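Local coordinates for pumilio homolog 23 (Arabidopsis thaliana, PDB 5WZJ), which binds RNA sequence-specifically through pumilio repeats, recognising 18S rRNA, and probably regulates translation and mRNA stability, at residues A[327-332]-A[361-366]. Numbering follows the deposited sequence.
With nucleotides of chain B.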
ATOM      1  N   ILE A 327      14.796  -2.246   6.195  1.00 14.45           N
ATOM      2  CA  ILE A 327      14.901  -1.817   7.585  1.00 14.78           C
ATOM      3  C   ILE A 327      13.566  -1.248   8.058  1.00 18.65           C
ATOM      4  O   ILE A 327      13.138  -1.490   9.194  1.00 16.70           O
ATOM      5  CB  ILE A 327      16.057  -0.812   7.743  1.00 18.34           C
ATOM      6  CG1 ILE A 327      17.383  -1.473   7.364  1.00 17.57           C
ATOM      7  CG2 ILE A 327      16.129  -0.282   9.182  1.00 19.31           C
ATOM      8  CD1 ILE A 327      17.627  -2.826   8.094  1.00 15.35           C
ATOM      9  N   GLN A 328      12.868  -0.518   7.183  1.00 15.93           N
ATOM     10  CA  GLN A 328      11.552  -0.006   7.550  1.00 17.88           C
ATOM     11  C   GLN A 328      10.594  -1.139   7.894  1.00 20.80           C
ATOM     12  O   GLN A 328       9.854  -1.062   8.885  1.00 18.09           O
ATOM     13  CB  GLN A 328      10.982   0.841   6.418  1.00 16.74           C
ATOM     14  CG  GLN A 328      11.627   2.220   6.264  1.00 18.91           C
ATOM     15  CD  GLN A 328      10.964   3.009   5.151  1.00 22.52           C
ATOM     16  OE1 GLN A 328       9.742   2.947   4.981  1.00 21.39           O
ATOM     17  NE2 GLN A 328      11.764   3.735   4.367  1.00 17.97           N
ATOM     18  N   ALA A 329      10.588  -2.199   7.079  1.00 17.85           N
ATOM     19  CA  ALA A 329       9.761  -3.365   7.387  1.00 18.94           C
ATOM     20  C   ALA A 329      10.224  -4.040   8.671  1.00 14.63           C
ATOM     21  O   ALA A 329       9.400  -4.440   9.502  1.00 17.32           O
ATOM     22  CB  ALA A 329       9.786  -4.355   6.211  1.00 16.18           C
ATOM     23  N   LEU A 330      11.536  -4.182   8.856  1.00 17.58           N
ATOM     24  CA  LEU A 330      12.040  -4.797  10.085  1.00 19.30           C
ATOM     25  C   LEU A 330      11.597  -4.011  11.316  1.00 19.21           C
ATOM     26  O   LEU A 330      11.089  -4.583  12.287  1.00 18.65           O
ATOM     27  CB  LEU A 330      13.561  -4.885  10.044  1.00 17.55           C
ATOM     28  CG  LEU A 330      14.227  -5.484  11.290  1.00 21.40           C
ATOM     29  CD1 LEU A 330      14.228  -7.012  11.249  1.00 12.62           C
ATOM     30  CD2 LEU A 330      15.640  -4.979  11.378  1.00 20.79           C
ATOM     31  N   ILE A 331      11.814  -2.697  11.298  1.00 17.33           N
ATOM     32  CA  ILE A 331      11.425  -1.847  12.422  1.00 22.29           C
ATOM     33  C   ILE A 331       9.938  -2.008  12.722  1.00 23.19           C
ATOM     34  O   ILE A 331       9.535  -2.239  13.872  1.00 20.77           O
ATOM     35  CB  ILE A 331      11.778  -0.377  12.125  1.00 21.29           C
ATOM     36  CG1 ILE A 331      13.295  -0.173  12.056  1.00 20.80           C
ATOM     37  CG2 ILE A 331      11.175   0.542  13.191  1.00 19.19           C
ATOM     38  CD1 ILE A 331      13.690   1.194  11.504  1.00 18.54           C
ATOM     39  N   SER A 332       9.102  -1.896  11.684  1.00 18.32           N
ATOM     40  CA  SER A 332       7.651  -1.865  11.864  1.00 20.15           C
ATOM     41  C   SER A 332       7.124  -3.138  12.498  1.00 25.72           C
ATOM     42  O   SER A 332       6.041  -3.125  13.094  1.00 25.97           O
ATOM     43  CB  SER A 332       6.945  -1.667  10.518  1.00 26.12           C
ATOM     44  OG  SER A 332       7.398  -0.498   9.883  1.00 46.02           O
ATOM     45  N   GLY A 361      11.780   7.742   5.969  1.00 24.38           N
ATOM     46  CA  GLY A 361      10.887   6.639   6.288  1.00 21.84           C
ATOM     47  C   GLY A 361      11.440   5.719   7.362  1.00 18.06           C
ATOM     48  O   GLY A 361      10.679   5.127   8.134  1.00 19.32           O
ATOM     49  N   VAL A 362      12.765   5.586   7.434  1.00 17.14           N
ATOM     50  CA  VAL A 362      13.364   4.807   8.517  1.00 24.47           C
ATOM     51  C   VAL A 362      13.067   5.472   9.853  1.00 22.92           C
ATOM     52  O   VAL A 362      12.668   4.818  10.822  1.00 19.96           O
ATOM     53  CB  VAL A 362      14.882   4.645   8.303  1.00 24.09           C
ATOM     54  CG1 VAL A 362      15.504   3.882   9.478  1.00 19.01           C
ATOM     55  CG2 VAL A 362      15.176   3.946   6.978  1.00 23.22           C
ATOM     56  N   VAL A 363      13.263   6.792   9.916  1.00 25.62           N
ATOM     57  CA  VAL A 363      12.977   7.546  11.135  1.00 21.11           C
ATOM     58  C   VAL A 363      11.505   7.422  11.499  1.00 13.89           C
ATOM     59  O   VAL A 363      11.155   7.137  12.649  1.00 26.80           O
ATOM     60  CB  VAL A 363      13.397   9.020  10.958  1.00 23.31           C
ATOM     61  CG1 VAL A 363      13.019   9.828  12.191  1.00 21.44           C
ATOM     62  CG2 VAL A 363      14.892   9.112  10.714  1.00 23.82           C
ATOM     63  N   ALA A 364      10.621   7.633  10.516  1.00 17.64           N
ATOM     64  CA  ALA A 364       9.185   7.501  10.753  1.00 19.21           C
ATOM     65  C   ALA A 364       8.828   6.125  11.301  1.00 22.53           C
ATOM     66  O   ALA A 364       8.000   6.002  12.207  1.00 19.27           O
ATOM     67  CB  ALA A 364       8.418   7.755   9.447  1.00 14.44           C
ATOM     68  N   SER A 365       9.429   5.068  10.750  1.00 23.76           N
ATOM     69  CA  SER A 365       9.093   3.730  11.220  1.00 20.29           C
ATOM     70  C   SER A 365       9.514   3.536  12.669  1.00 17.18           C
ATOM     71  O   SER A 365       8.777   2.934  13.456  1.00 22.54           O
ATOM     72  CB  SER A 365       9.748   2.669  10.325  1.00 22.68           C
ATOM     73  OG  SER A 365       9.270   2.771   8.992  1.00 28.62           O
ATOM     74  N   LEU A 366      10.707   4.007  13.034  1.00 16.61           N
ATOM     75  CA  LEU A 366      11.178   3.798  14.401  1.00 21.40           C
ATOM     76  C   LEU A 366      10.315   4.559  15.398  1.00 24.95           C
ATOM     77  O   LEU A 366       9.925   4.016  16.442  1.00 25.85           O
ATOM     78  CB  LEU A 366      12.645   4.213  14.521  1.00 21.14           C
ATOM     79  CG  LEU A 366      13.335   3.793  15.814  1.00 20.50           C
ATOM     80  CD1 LEU A 366      13.330   2.271  15.959  1.00 20.86           C
ATOM     81  CD2 LEU A 366      14.766   4.341  15.891  1.00 21.20           C
TER
ATOM     82  P     U B   5       4.421   7.745  -1.964  1.00 35.79           P
ATOM     83  OP1   U B   5       4.521   8.886  -2.905  1.00 27.79           O
ATOM     84  OP2   U B   5       4.326   6.342  -2.437  1.00 37.81           O
ATOM     85  O5'   U B   5       5.645   7.824  -0.947  1.00 32.30           O
ATOM     86  C5'   U B   5       5.944   9.038  -0.269  1.00 25.56           C
ATOM     87  C4'   U B   5       7.363   9.046   0.239  1.00 23.99           C
ATOM     88  O4'   U B   5       7.490   8.068   1.306  1.00 23.59           O
ATOM     89  C3'   U B   5       8.415   8.677  -0.801  1.00 26.51           C
ATOM     90  O3'   U B   5       9.615   9.363  -0.486  1.00 27.13           O
ATOM     91  C2'   U B   5       8.614   7.181  -0.556  1.00 21.32           C
ATOM     92  O2'   U B   5       9.856   6.676  -0.994  1.00 22.86           O
ATOM     93  C1'   U B   5       8.473   7.106   0.962  1.00 22.16           C
ATOM     94  N1    U B   5       8.013   5.807   1.471  1.00 25.85           N
ATOM     95  C2    U B   5       8.786   5.212   2.449  1.00 23.07           C
ATOM     96  O2    U B   5       9.816   5.710   2.859  1.00 22.81           O
ATOM     97  N3    U B   5       8.324   4.011   2.919  1.00 25.26           N
ATOM     98  C4    U B   5       7.178   3.362   2.517  1.00 26.95           C
ATOM     99  O4    U B   5       6.904   2.289   3.043  1.00 30.21           O
ATOM    100  C5    U B   5       6.418   4.039   1.509  1.00 26.96           C
ATOM    101  C6    U B   5       6.846   5.219   1.031  1.00 24.93           C
ATOM    102  P     U B   6      10.194  10.513  -1.439  1.00 27.90           P
ATOM    103  OP1   U B   6      10.999  11.403  -0.567  1.00 32.39           O
ATOM    104  OP2   U B   6       9.112  11.073  -2.268  1.00 29.17           O
ATOM    105  O5'   U B   6      11.158   9.706  -2.415  1.00 28.20           O
ATOM    106  C5'   U B   6      12.360  10.261  -2.930  1.00 24.19           C
ATOM    107  C4'   U B   6      13.395   9.183  -3.131  1.00 27.37           C
ATOM    108  O4'   U B   6      13.920   8.796  -1.832  1.00 27.55           O
ATOM    109  C3'   U B   6      12.862   7.899  -3.778  1.00 23.01           C
ATOM    110  O3'   U B   6      13.855   7.325  -4.632  1.00 29.10           O
ATOM    111  C2'   U B   6      12.613   6.985  -2.577  1.00 23.37           C
ATOM    112  O2'   U B   6      12.672   5.605  -2.872  1.00 22.31           O
ATOM    113  C1'   U B   6      13.738   7.402  -1.632  1.00 27.31           C
ATOM    114  N1    U B   6      13.461   7.183  -0.201  1.00 25.79           N
ATOM    115  C2    U B   6      14.172   6.189   0.454  1.00 24.05           C
ATOM    116  O2    U B   6      14.996   5.482  -0.112  1.00 25.46           O
ATOM    117  N3    U B   6      13.881   6.047   1.792  1.00 22.45           N
ATOM    118  C4    U B   6      12.982   6.794   2.531  1.00 20.00           C
ATOM    119  O4    U B   6      12.831   6.560   3.736  1.00 19.11           O
ATOM    120  C5    U B   6      12.293   7.806   1.783  1.00 19.59           C
ATOM    121  C6    U B   6      12.543   7.961   0.475  1.00 19.70           C
TER
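Ile331 sets its CG2 methyl against the backbone of Ser365, 3.4 Å from Ser365 O. Its CG1 lies beside the backbone N, and the extended chi2, 169°, carries CD1 to Val362 CG1 at 3.8 Å. CG2 also meets Leu366 CD1. Met343 and Leu347 of helix 337-347 continue this apolar layer. Ser365 faces helix 327-332, but its OG bonds back to Gly361 O at 2.9 Å. Ser365 N reaches the same oxygen from the opposite face of the carbonyl plane. Ser365 OG also lies 3.6 Å from Gln328 CB, a van der Waals contact. Beyond CG the Gln328 chain is extended, and its amide passes Gly361 to reach U5 of chain B. There U5 N3 donates to Gln328 OE1 at 2.7 Å, nearly straight at 172°. Gln328 NE2 gives a longer bond, 3.2 Å, to U5 O2. Replacing Gln328 with an alanine would probably cost U5 N3 and O2 these partners and open a gap beside Gly361. Gly361 N donates to U6 O4 of chain B at 2.7 Å. The segments run 5° from parallel. Their apolar seam continues into a polar RNA-reading edge, consistent with pumilio repeats using a glutamine to read uracil's Watson-Crick edge.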